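Local atomic coordinates of FEZ-1 protein (Fluoribacter gormanii, PDB entry 5WCK), a protein that probably hydrolyses beta-lactam antibiotics at an active site that holds two zinc ions. Residues P5-P10 against V47-A52; V98-I101 against K106-F109; G131-V134 against T139-T142; D209-S214 against K243-Q248; K222-L227 against F236-G241. The protein carries 2 engineered substitutions. One frame throughout, in Å; residues are numbered along the deposited sequence.

Contact 1 (P5-P10 against V47-A52); sequences PNPFPP and VPMIKA
Met49 reaches from the helix 47-56 towards the extended N-terminal segment and meets it at Pro7 with its terminal methyl. The two side chains cross obliquely, so the thioether does not run along the proline ring. Instead CE is brought against the backbone side of the pyrrolidine, where it lies 3.6 Å from Pro7 CA. The flanks of the ring are a little farther off, with Pro7 CD and Met49 CE 3.9 Å apart. CE also lies close to the preceding peptide, 3.9 Å from Asn6 C, and thus sits over the junction between Asn6 and Pro7. The bend that puts it there comes late in the chain: after an extended second torsion, the third (chi3 65°) turns CE off the line of the preceding bonds. Between these two segments the contact is entirely van der Waals and rests on a single methionine, while Pro5 adds only its carbonyl O, 4.4 Å from Met49 CE. Asn6 takes no part through its side-chain amide, whose ND2 donates to Asp23 OD2. Beyond Pro7 the N-terminal segment follows the same helix, since Pro10 lies on Ser53 and Lys56. Its other flank meets the helix 221-229, with Phe8 edge-to-face on Tyr225, just before the chain enters strand 11-14. The helix itself is backed by Val47 on Leu82 and Ile83 of the helix 80-87.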
# COMPACT_ATOMS: atom_id res chain seq x y z
N PRO A 5 -5.58 13.09 -7.52
CA PRO A 5 -6.53 12.04 -7.85
C PRO A 5 -7.99 12.54 -7.90
O PRO A 5 -8.35 13.52 -7.21
CB PRO A 5 -6.40 11.04 -6.70
CG PRO A 5 -5.11 11.37 -6.00
CD PRO A 5 -4.84 12.83 -6.28
N ASN A 6 -8.81 11.79 -8.62
CA ASN A 6 -10.24 12.01 -8.69
C ASN A 6 -10.94 11.04 -7.74
O ASN A 6 -10.41 9.97 -7.44
CB ASN A 6 -10.75 11.78 -10.10
CG ASN A 6 -10.06 12.71 -11.07
OD1 ASN A 6 -10.25 13.92 -10.98
ND2 ASN A 6 -9.25 12.15 -11.97
N PRO A 7 -12.15 11.38 -7.24
CA PRO A 7 -12.91 10.45 -6.42
C PRO A 7 -13.25 9.16 -7.18
O PRO A 7 -13.33 9.12 -8.43
CB PRO A 7 -14.18 11.20 -6.01
CG PRO A 7 -14.22 12.44 -6.86
CD PRO A 7 -12.83 12.69 -7.39
N PHE A 8 -13.43 8.10 -6.40
CA PHE A 8 -13.77 6.81 -6.95
C PHE A 8 -14.85 6.22 -6.06
O PHE A 8 -14.81 6.39 -4.85
CB PHE A 8 -12.56 5.87 -7.00
CG PHE A 8 -12.74 4.69 -7.92
CD1 PHE A 8 -12.44 4.80 -9.28
CD2 PHE A 8 -13.30 3.51 -7.48
CE1 PHE A 8 -12.66 3.74 -10.13
CE2 PHE A 8 -13.53 2.46 -8.35
CZ PHE A 8 -13.18 2.56 -9.67
N PRO A 9 -15.87 5.55 -6.61
CA PRO A 9 -16.93 4.99 -5.77
C PRO A 9 -16.39 3.89 -4.88
O PRO A 9 -15.71 2.98 -5.36
CB PRO A 9 -17.95 4.39 -6.75
CG PRO A 9 -17.23 4.30 -8.06
CD PRO A 9 -16.12 5.32 -8.04
N PRO A 10 -16.68 3.92 -3.56
CA PRO A 10 -16.21 2.85 -2.67
C PRO A 10 -17.01 1.57 -2.90
O PRO A 10 -18.18 1.63 -3.35
CB PRO A 10 -16.42 3.46 -1.28
CG PRO A 10 -17.64 4.35 -1.46
CD PRO A 10 -17.47 4.94 -2.85
N VAL A 47 -7.98 13.08 2.51
CA VAL A 47 -8.53 12.63 3.80
C VAL A 47 -10.04 12.85 3.85
O VAL A 47 -10.81 11.96 4.22
CB VAL A 47 -7.77 13.23 5.00
CG1 VAL A 47 -8.46 12.94 6.33
CG2 VAL A 47 -6.34 12.74 5.06
N PRO A 48 -10.61 14.03 3.47
CA PRO A 48 -12.07 14.13 3.43
C PRO A 48 -12.74 13.15 2.47
O PRO A 48 -13.89 12.75 2.70
CB PRO A 48 -12.34 15.59 3.01
CG PRO A 48 -11.04 16.30 3.26
CD PRO A 48 -9.92 15.28 3.16
N MET A 49 -12.03 12.77 1.39
CA MET A 49 -12.55 11.83 0.41
C MET A 49 -12.64 10.42 1.03
O MET A 49 -13.60 9.68 0.79
CB MET A 49 -11.69 11.81 -0.85
CG MET A 49 -11.66 13.16 -1.54
SD MET A 49 -10.38 13.32 -2.80
CE MET A 49 -10.92 12.12 -3.99
N ILE A 50 -11.58 10.05 1.76
CA ILE A 50 -11.56 8.74 2.45
C ILE A 50 -12.70 8.70 3.48
O ILE A 50 -13.46 7.72 3.53
CB ILE A 50 -10.18 8.47 3.07
CG1 ILE A 50 -9.12 8.26 1.98
CG2 ILE A 50 -10.24 7.26 4.00
CD1 ILE A 50 -7.71 8.36 2.47
N LYS A 51 -12.83 9.77 4.28
CA LYS A 51 -13.92 9.85 5.26
C LYS A 51 -15.27 9.67 4.56
O LYS A 51 -16.12 8.89 5.00
CB LYS A 51 -13.89 11.19 6.01
CG LYS A 51 -15.03 11.37 6.99
CD LYS A 51 -14.92 12.63 7.82
CE LYS A 51 -16.03 12.71 8.84
NZ LYS A 51 -15.89 13.87 9.74
N ALA A 52 -15.48 10.40 3.46
CA ALA A 52 -16.76 10.33 2.75
C ALA A 52 -17.01 8.92 2.20
O ALA A 52 -18.15 8.43 2.23
CB ALA A 52 -16.81 11.38 1.66

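Contact 2 (V98-I101 against K106-F109); sequences VSVI and KSDF
Ser99 and Ser107 join their hydroxyls across the contact between helix 95-103 and the returning segment 106-109. Their OG atoms are 2.7 Å apart, and either could be the donor. Ser99 sends OG away from its own backbone N (chi1 174°), out towards the returning chain. Ser107 tucks its OG between its backbone N and carbonyl carbon (chi1 70°), which brings the hydroxyl up to Ser99. A further polar link secures the turn between the segments: Ser107 N donates to Ser103 OG, and the same hydroxyl hydrogen-bonds to Ser99 O.

The apolar part belongs to Val100. Its CG2, the methyl opposite the carbonyl carbon, reaches to 3.7 Å from Ser107 OG and to 3.8 Å from Asp108 CA. This methyl therefore lies against the backbone where the returning chain passes from serine to aspartate. The second methyl, CG1, is more distant, 4.3 Å from Asp108 OD2.

Charge enters with Asp108. Its OD1 accepts from both His110 N and Tyr111 N, just downstream, two bonds that would hold the carboxylate in place. The first of these closes an Asx turn. The same side chain touches His73, a ligand of the first zinc ion in the HxHxDH motif of metallo-beta-lactamases, which is consistent with a second-shell position for Asp108 beside the dinuclear metal site.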
# COMPACT_ATOMS: atom_id res chain seq x y z
N VAL A 98 10.10 3.90 9.58
CA VAL A 98 9.68 4.75 10.70
C VAL A 98 10.40 6.10 10.65
O VAL A 98 9.76 7.14 10.84
CB VAL A 98 9.88 4.04 12.04
CG1 VAL A 98 9.72 5.02 13.22
CG2 VAL A 98 8.90 2.87 12.17
N SER A 99 11.71 6.09 10.34
CA SER A 99 12.46 7.35 10.32
C SER A 99 11.81 8.34 9.33
O SER A 99 11.69 9.55 9.60
CB SER A 99 13.90 7.14 9.98
OG SER A 99 14.56 8.38 9.82
N VAL A 100 11.42 7.85 8.15
CA VAL A 100 10.81 8.74 7.17
C VAL A 100 9.48 9.31 7.69
O VAL A 100 9.19 10.49 7.49
CB VAL A 100 10.65 8.05 5.81
CG1 VAL A 100 9.81 8.86 4.87
CG2 VAL A 100 12.02 7.77 5.21
N ILE A 101 8.67 8.47 8.33
CA ILE A 101 7.39 8.95 8.85
C ILE A 101 7.62 10.01 9.95
O ILE A 101 6.98 11.06 9.94
CB ILE A 101 6.54 7.76 9.32
CG1 ILE A 101 6.17 6.84 8.15
CG2 ILE A 101 5.30 8.24 10.07
CD1 ILE A 101 5.49 7.54 7.00
N LYS A 106 12.11 14.04 5.57
CA LYS A 106 13.44 14.68 5.56
C LYS A 106 14.59 13.66 5.64
O LYS A 106 15.72 14.01 5.22
CB LYS A 106 13.51 15.73 6.67
CG LYS A 106 12.60 16.90 6.39
CD LYS A 106 12.71 18.04 7.39
CE LYS A 106 11.85 19.22 6.98
NZ LYS A 106 11.93 20.32 7.98
N SER A 107 14.34 12.42 6.10
CA SER A 107 15.36 11.38 6.18
C SER A 107 15.31 10.40 5.00
O SER A 107 16.00 9.39 5.00
CB SER A 107 15.29 10.62 7.47
OG SER A 107 14.12 9.81 7.53
N ASP A 108 14.49 10.69 3.99
CA ASP A 108 14.31 9.75 2.87
C ASP A 108 15.65 9.55 2.16
O ASP A 108 16.35 10.53 1.84
CB ASP A 108 13.25 10.28 1.92
CG ASP A 108 12.82 9.28 0.85
OD1 ASP A 108 13.62 9.03 -0.09
OD2 ASP A 108 11.69 8.79 0.98
N PHE A 109 16.01 8.30 1.87
CA PHE A 109 17.30 7.99 1.26
C PHE A 109 17.48 8.67 -0.08
O PHE A 109 18.63 8.88 -0.51
CB PHE A 109 17.52 6.48 1.08
CG PHE A 109 16.83 5.87 -0.12
CD1 PHE A 109 15.54 5.36 -0.02
CD2 PHE A 109 17.48 5.79 -1.35
CE1 PHE A 109 14.91 4.80 -1.12
CE2 PHE A 109 16.84 5.23 -2.45
CZ PHE A 109 15.57 4.73 -2.32

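Contact 3 (G131-V134 against T139-T142); sequences GERV and TVLT. With SO4 (sulfate ion), chain I.
This beta hairpin, formed by strands 133-136 and 139-145, closes one edge of the five-stranded sheet in the metallo-beta-lactamase fold. Val134 and Leu141 form an antiparallel hydrogen-bonded pair: Val134 N donates to Leu141 O at 2.8 Å, and the return bond from Leu141 N to Val134 O has the same length and is nearly straight, at 174°. Both side chains point into the core between the two sheets, where Val134 lies on Ile66 and Leu141 on Leu68 of strand 64-68.

Arg133 and Thr142 are the adjacent non-hydrogen-bonded pair, with side chains on the opposite face. Here Arg133 CA comes to 3.2 Å from Leu141 O in a CA-H...O contact. Arg133 CG lies opposite the carbonyl carbon (chi1 -66°), and the chain, bent at chi3, crosses its neighbours, with CG 3.8 Å from Thr142 OG1 and CD 3.7 Å from Val140 CG1. The threonine methyl, CG2, is directed back to Gly131 O. A sulfate, probably from the crystallisation liquor, sits beside the outer strand, with its O2 near the edge of the Arg133 guanidinium. The hydrogen bond to that oxygen comes from the arginine backbone, Arg133 N to sulfate O2, at 2.9 Å.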
# COMPACT_ATOMS: atom_id res chain seq x y z
N GLY A 131 6.87 -10.08 8.69
CA GLY A 131 6.08 -11.25 9.05
C GLY A 131 5.16 -11.01 10.25
O GLY A 131 4.39 -11.92 10.63
N GLU A 132 5.17 -9.80 10.82
CA GLU A 132 4.35 -9.50 12.01
C GLU A 132 2.87 -9.36 11.62
O GLU A 132 2.53 -8.86 10.56
CB GLU A 132 4.81 -8.21 12.68
CG GLU A 132 4.17 -7.96 14.02
CD GLU A 132 4.88 -6.91 14.85
OE1 GLU A 132 4.47 -6.72 16.01
OE2 GLU A 132 5.82 -6.31 14.35
N ARG A 133 1.99 -9.83 12.51
CA ARG A 133 0.55 -9.75 12.27
C ARG A 133 -0.04 -8.48 12.89
O ARG A 133 0.41 -7.98 13.93
CB ARG A 133 -0.10 -11.05 12.77
CG ARG A 133 0.36 -12.24 11.95
CD ARG A 133 -0.15 -13.62 12.29
NE ARG A 133 -0.26 -13.92 13.69
CZ ARG A 133 -1.05 -14.89 14.15
NH1 ARG A 133 -1.30 -15.00 15.44
NH2 ARG A 133 -1.63 -15.72 13.29
N VAL A 134 -1.09 -7.97 12.24
CA VAL A 134 -1.95 -6.93 12.76
C VAL A 134 -3.34 -7.55 12.85
O VAL A 134 -3.92 -7.97 11.83
CB VAL A 134 -1.94 -5.67 11.89
CG1 VAL A 134 -2.99 -4.65 12.35
CG2 VAL A 134 -0.56 -5.04 11.83
N THR A 139 -9.88 -10.58 12.52
CA THR A 139 -9.23 -10.41 11.23
C THR A 139 -7.71 -10.32 11.43
O THR A 139 -7.26 -9.63 12.34
CB THR A 139 -9.81 -9.21 10.49
OG1 THR A 139 -11.15 -9.55 10.15
CG2 THR A 139 -9.02 -8.89 9.24
N VAL A 140 -6.94 -11.00 10.56
CA VAL A 140 -5.48 -11.08 10.70
C VAL A 140 -4.84 -10.62 9.39
O VAL A 140 -5.01 -11.30 8.35
CB VAL A 140 -5.02 -12.51 11.02
CG1 VAL A 140 -3.50 -12.58 11.13
CG2 VAL A 140 -5.69 -13.04 12.29
N LEU A 141 -4.10 -9.50 9.44
CA LEU A 141 -3.29 -9.00 8.32
C LEU A 141 -1.83 -9.35 8.63
O LEU A 141 -1.44 -9.34 9.81
CB LEU A 141 -3.42 -7.48 8.17
CG LEU A 141 -4.60 -6.99 7.34
CD1 LEU A 141 -5.91 -7.53 7.86
CD2 LEU A 141 -4.65 -5.46 7.32
N THR A 142 -1.04 -9.64 7.61
CA THR A 142 0.37 -9.91 7.78
C THR A 142 1.20 -8.90 6.99
O THR A 142 0.92 -8.65 5.79
CB THR A 142 0.76 -11.34 7.37
OG1 THR A 142 0.05 -12.31 8.16
CG2 THR A 142 2.24 -11.57 7.57
S SO4 I . 3.40 -11.71 15.77
O1 SO4 I . 2.75 -10.49 16.31
O2 SO4 I . 3.03 -11.86 14.34
O3 SO4 I . 4.86 -11.52 15.82
O4 SO4 I . 3.00 -12.87 16.59

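Contact 4 (D209-S214 against K243-Q248); sequences DIFLGS and KNYIEQ. With SO4 (sulfate ion), chain J.
Gln248 N donates to Asn244 O at 2.9 Å within the helical turn that carries Tyr245 against Phe211, and the contact itself is made by these two rings. Phe211 extends from strand 210-213 with CG opposite its backbone N (chi1 169°), and the far end of its ring presses on the base of the tyrosine. Phe211 CZ is 3.4 Å from Tyr245 CB, a tight approach, and 3.6 Å from Tyr245 CG. Phe211 CE1 follows more loosely, 3.9 Å from Tyr245 CD2. The long axes of the side chains cross at about a right angle. Their planes are inclined at 38° and their centroids lie 5.5 Å apart, an oblique pairing with neither the overlap of a stack nor the perpendicular meeting of a T-shape.

Phe211 bears on the root of Tyr245, and the phenol end extends beyond the contact. Its OH points to O2 of a sulfate, probably from the crystallisation liquor; that oxygen lies at the edge of the tyrosine ring, in its plane. The modelled separation is implausibly short, so the length of that hydrogen bond is doubtful. Lys249 NZ binds the same anion. The tyrosine side chain also comes to about 7 Å from that of His215, a ligand of the second zinc ion.

Ile172 of strand 165-172 touches both side chains, while Phe219 and Met218 of the helix 216-219 meet Phe211 and Tyr245 respectively. The pair thereby fastens the long C-terminal helix 239-262 to strand 210-213, at an edge of the five-stranded sheet.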
# COMPACT_ATOMS: atom_id res chain seq x y z
N ASP A 209 -4.19 -14.44 -4.83
CA ASP A 209 -5.50 -14.68 -5.45
C ASP A 209 -6.17 -13.33 -5.75
O ASP A 209 -6.53 -13.06 -6.89
CB ASP A 209 -6.41 -15.56 -4.60
CG ASP A 209 -5.81 -16.92 -4.25
OD1 ASP A 209 -5.38 -17.61 -5.17
OD2 ASP A 209 -5.71 -17.22 -3.06
N ILE A 210 -6.31 -12.48 -4.74
CA ILE A 210 -6.94 -11.17 -4.90
C ILE A 210 -5.82 -10.13 -4.97
O ILE A 210 -5.08 -9.91 -4.01
CB ILE A 210 -7.97 -10.89 -3.80
CG1 ILE A 210 -9.18 -11.82 -3.97
CG2 ILE A 210 -8.42 -9.42 -3.81
CD1 ILE A 210 -10.11 -11.84 -2.81
N PHE A 211 -5.64 -9.61 -6.17
CA PHE A 211 -4.49 -8.85 -6.59
C PHE A 211 -4.75 -7.36 -6.41
O PHE A 211 -5.58 -6.80 -7.11
CB PHE A 211 -4.18 -9.21 -8.05
CG PHE A 211 -3.18 -8.34 -8.77
CD1 PHE A 211 -2.16 -7.68 -8.11
CD2 PHE A 211 -3.30 -8.17 -10.13
CE1 PHE A 211 -1.27 -6.88 -8.82
CE2 PHE A 211 -2.43 -7.35 -10.83
CZ PHE A 211 -1.42 -6.71 -10.17
N LEU A 212 -4.06 -6.74 -5.46
CA LEU A 212 -4.27 -5.31 -5.14
C LEU A 212 -2.90 -4.62 -5.04
O LEU A 212 -1.82 -5.28 -5.15
CB LEU A 212 -5.06 -5.19 -3.83
CG LEU A 212 -6.42 -5.89 -3.82
CD1 LEU A 212 -6.99 -5.94 -2.41
CD2 LEU A 212 -7.39 -5.18 -4.76
N GLY A 213 -2.94 -3.31 -4.82
CA GLY A 213 -1.72 -2.53 -4.78
C GLY A 213 -1.95 -1.13 -4.26
O GLY A 213 -3.07 -0.70 -3.99
N SER A 214 -0.84 -0.45 -4.03
CA SER A 214 -0.86 0.94 -3.51
C SER A 214 -1.40 1.94 -4.55
O SER A 214 -1.84 3.02 -4.16
CB SER A 214 0.48 1.30 -3.01
OG SER A 214 1.47 1.13 -4.02
N LYS A 243 0.53 -12.80 -10.90
CA LYS A 243 1.78 -13.49 -11.34
C LYS A 243 2.48 -12.65 -12.41
O LYS A 243 3.67 -12.38 -12.36
CB LYS A 243 1.41 -14.89 -11.87
CG LYS A 243 2.45 -15.59 -12.72
CD LYS A 243 2.01 -16.99 -13.11
CE LYS A 243 1.40 -17.07 -14.48
NZ LYS A 243 1.29 -18.48 -14.92
N ASN A 244 1.71 -12.19 -13.40
CA ASN A 244 2.28 -11.52 -14.55
C ASN A 244 2.80 -10.14 -14.15
O ASN A 244 3.83 -9.68 -14.66
CB ASN A 244 1.25 -11.40 -15.67
CG ASN A 244 0.96 -12.70 -16.38
OD1 ASN A 244 1.67 -13.70 -16.21
ND2 ASN A 244 -0.13 -12.70 -17.13
N TYR A 245 2.10 -9.46 -13.24
CA TYR A 245 2.52 -8.12 -12.80
C TYR A 245 3.83 -8.21 -12.02
O TYR A 245 4.75 -7.44 -12.24
CB TYR A 245 1.44 -7.45 -11.95
CG TYR A 245 1.89 -6.13 -11.37
CD1 TYR A 245 1.96 -4.99 -12.16
CD2 TYR A 245 2.31 -6.01 -10.05
CE1 TYR A 245 2.42 -3.78 -11.66
CE2 TYR A 245 2.75 -4.80 -9.53
CZ TYR A 245 2.81 -3.68 -10.34
OH TYR A 245 3.27 -2.48 -9.89
N ILE A 246 3.90 -9.15 -11.08
CA ILE A 246 5.14 -9.36 -10.32
C ILE A 246 6.29 -9.67 -11.28
O ILE A 246 7.40 -9.11 -11.18
CB ILE A 246 4.94 -10.43 -9.25
CG1 ILE A 246 4.04 -9.92 -8.12
CG2 ILE A 246 6.29 -10.89 -8.71
CD1 ILE A 246 3.38 -11.00 -7.31
N GLU A 247 6.07 -10.57 -12.24
CA GLU A 247 7.13 -10.91 -13.21
C GLU A 247 7.53 -9.69 -14.05
O GLU A 247 8.70 -9.48 -14.30
CB GLU A 247 6.70 -12.07 -14.11
CG GLU A 247 7.75 -12.50 -15.10
CD GLU A 247 8.92 -13.31 -14.55
OE1 GLU A 247 8.89 -13.68 -13.37
OE2 GLU A 247 9.88 -13.58 -15.32
N GLN A 248 6.56 -8.88 -14.47
CA GLN A 248 6.84 -7.68 -15.24
C GLN A 248 7.70 -6.70 -14.42
O GLN A 248 8.64 -6.14 -14.93
CB GLN A 248 5.55 -6.98 -15.68
CG GLN A 248 5.81 -5.74 -16.53
CD GLN A 248 6.46 -6.11 -17.84
OE1 GLN A 248 5.96 -6.96 -18.58
NE2 GLN A 248 7.60 -5.50 -18.12
S SO4 J . 3.69 0.09 -12.59
O1 SO4 J . 2.96 1.37 -12.61
O2 SO4 J . 3.66 -0.49 -11.22
O3 SO4 J . 3.06 -0.86 -13.54
O4 SO4 J . 5.10 0.35 -12.98

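Contact 5 (K222-L227 against F236-G241); sequences KNKYVL and FVDPTG
Asp238, the N-cap of the long C-terminal helix 239-262, also anchors Lys224 of the helix 221-229, so a single carboxylate serves both helices. Its OD1 makes the capping bond, accepting from Gly241 N at 3.0 Å; the donor stands well above the carboxylate plane. The other oxygen, OD2, takes the lysine in a salt bridge, with Lys224 NZ 2.8 Å away. The ammonium comes from the anti side of OD2, 19° out of plane. Dividing the two tasks holds the carboxylate by both oxygens and probably limits its rotation.

Lys224 NZ has two further partners. It donates to a water, which in turn donates to Phe236 O, each bond being 2.8 Å long, and it also bonds to Phe219 O. Three acceptors thus surround the ammonium and would account for its three hydrogens, which is consistent with a charged lysine whose residue is buried.

With CG opposite its carbonyl carbon (chi1 -75°), the extended lysine chain passes Phe236 on its way to the aspartate. Lys224 CB lies over one face of the ring in a CH-pi contact, 3.9 Å from the centroid and 25° off the normal. It stands towards the rim, nearest CZ and CE1, and CD follows farther along the same ring. Tyr225 N approaches CZ obliquely.

Phe211 of strand 210-213 touches both Lys224 and Asp238, and the backbone of Asp238 bonds to that of Asp209 just before the same strand. Phe11 of strand 11-14 meets the rings of Phe236 and Tyr225, placing the contact between helix 221-229, the start of helix 239-262 and strands 11-14 and 210-213.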
# COMPACT_ATOMS: atom_id res chain seq x y z
N LYS A 222 -9.94 0.20 -12.49
CA LYS A 222 -11.09 0.76 -13.24
C LYS A 222 -11.84 -0.31 -14.04
O LYS A 222 -13.06 -0.41 -13.93
CB LYS A 222 -10.65 1.89 -14.18
CG LYS A 222 -10.10 3.12 -13.48
CD LYS A 222 -9.50 4.06 -14.49
CE LYS A 222 -8.99 5.35 -13.91
NZ LYS A 222 -8.31 6.14 -14.97
N ASN A 223 -11.12 -1.10 -14.85
CA ASN A 223 -11.77 -2.12 -15.69
C ASN A 223 -12.40 -3.20 -14.81
O ASN A 223 -13.47 -3.70 -15.12
CB ASN A 223 -10.84 -2.69 -16.75
CG ASN A 223 -10.47 -1.65 -17.79
OD1 ASN A 223 -11.34 -1.07 -18.46
ND2 ASN A 223 -9.18 -1.38 -17.94
N LYS A 224 -11.74 -3.57 -13.71
CA LYS A 224 -12.29 -4.59 -12.84
C LYS A 224 -13.56 -4.08 -12.14
O LYS A 224 -14.48 -4.83 -11.94
CB LYS A 224 -11.24 -5.04 -11.83
CG LYS A 224 -10.19 -5.95 -12.46
CD LYS A 224 -9.07 -6.31 -11.51
CE LYS A 224 -8.04 -7.21 -12.15
NZ LYS A 224 -6.83 -7.35 -11.31
N TYR A 225 -13.58 -2.81 -11.71
CA TYR A 225 -14.76 -2.22 -11.07
C TYR A 225 -15.94 -2.24 -12.06
O TYR A 225 -17.04 -2.56 -11.66
CB TYR A 225 -14.52 -0.79 -10.59
CG TYR A 225 -15.74 -0.17 -9.95
CD1 TYR A 225 -16.12 -0.52 -8.67
CD2 TYR A 225 -16.55 0.70 -10.66
CE1 TYR A 225 -17.25 0.02 -8.08
CE2 TYR A 225 -17.67 1.26 -10.07
CZ TYR A 225 -18.03 0.92 -8.79
OH TYR A 225 -19.15 1.48 -8.22
N VAL A 226 -15.68 -1.91 -13.32
CA VAL A 226 -16.71 -2.00 -14.34
C VAL A 226 -17.26 -3.43 -14.41
O VAL A 226 -18.48 -3.61 -14.46
CB VAL A 226 -16.21 -1.52 -15.71
CG1 VAL A 226 -17.19 -1.86 -16.82
CG2 VAL A 226 -15.94 -0.03 -15.68
N LEU A 227 -16.39 -4.46 -14.39
CA LEU A 227 -16.86 -5.85 -14.41
C LEU A 227 -17.69 -6.15 -13.16
O LEU A 227 -18.66 -6.90 -13.22
CB LEU A 227 -15.66 -6.81 -14.51
CG LEU A 227 -14.90 -6.78 -15.84
CD1 LEU A 227 -13.70 -7.69 -15.77
CD2 LEU A 227 -15.78 -7.17 -17.01
N PHE A 236 -11.81 -9.17 -9.00
CA PHE A 236 -10.61 -8.84 -8.24
C PHE A 236 -9.87 -10.14 -7.88
O PHE A 236 -8.74 -10.07 -7.44
CB PHE A 236 -10.93 -7.97 -7.03
CG PHE A 236 -11.34 -6.58 -7.47
CD1 PHE A 236 -10.39 -5.64 -7.79
CD2 PHE A 236 -12.67 -6.28 -7.70
CE1 PHE A 236 -10.75 -4.39 -8.29
CE2 PHE A 236 -13.04 -5.03 -8.17
CZ PHE A 236 -12.08 -4.10 -8.48
N VAL A 237 -10.49 -11.30 -8.09
CA VAL A 237 -9.75 -12.59 -8.05
C VAL A 237 -9.02 -12.71 -9.38
O VAL A 237 -9.64 -12.94 -10.43
CB VAL A 237 -10.68 -13.79 -7.78
CG1 VAL A 237 -9.93 -15.12 -7.85
CG2 VAL A 237 -11.39 -13.65 -6.46
N ASP A 238 -7.70 -12.49 -9.34
CA ASP A 238 -6.91 -12.38 -10.56
C ASP A 238 -5.51 -12.91 -10.30
O ASP A 238 -4.53 -12.17 -10.39
CB ASP A 238 -6.85 -10.93 -11.04
CG ASP A 238 -6.14 -10.71 -12.37
OD1 ASP A 238 -6.00 -11.69 -13.15
OD2 ASP A 238 -5.72 -9.55 -12.62
N PRO A 239 -5.36 -14.21 -10.02
CA PRO A 239 -4.03 -14.78 -9.79
C PRO A 239 -3.08 -14.69 -10.99
O PRO A 239 -1.86 -14.54 -10.79
CB PRO A 239 -4.33 -16.24 -9.41
CG PRO A 239 -5.69 -16.50 -10.00
CD PRO A 239 -6.43 -15.20 -9.84
N THR A 240 -3.62 -14.80 -12.22
CA THR A 240 -2.78 -14.71 -13.39
C THR A 240 -2.24 -13.29 -13.53
O THR A 240 -1.05 -13.09 -13.78
CB THR A 240 -3.52 -15.17 -14.65
OG1 THR A 240 -3.91 -16.53 -14.45
CG2 THR A 240 -2.66 -15.03 -15.89
N GLY A 241 -3.11 -12.29 -13.34
CA GLY A 241 -2.66 -10.90 -13.39
C GLY A 241 -1.62 -10.59 -12.34
O GLY A 241 -0.65 -9.85 -12.60
O HOH W 1 -7.50 -7.86 -8.62

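How the contacts relate
All five contacts are partly buried, but unevenly: Val134 and Leu141 in contact 3, Phe211 in contact 4, and Lys224 and Phe236 in contact 5 are buried, whereas contact 1 rests largely on exposed residues. Contacts 4 and 5 are neighbours, with centres 11 Å apart; both use helix 239-262, and contact 5 lies within the loop that contact 4 closes. Contact 4 is aromatic packing, contact 5 a buried charge pair; their backbones meet where strand 210-213 begins. Contact 1 reaches contact 5 through Tyr225. Contact 3 lies in the same sheet as contact 4 but at its other edge, and rests on backbone bonds. Contact 2 stands on the far side of the chain's centre from contacts 4 and 5, beside a zinc ligand.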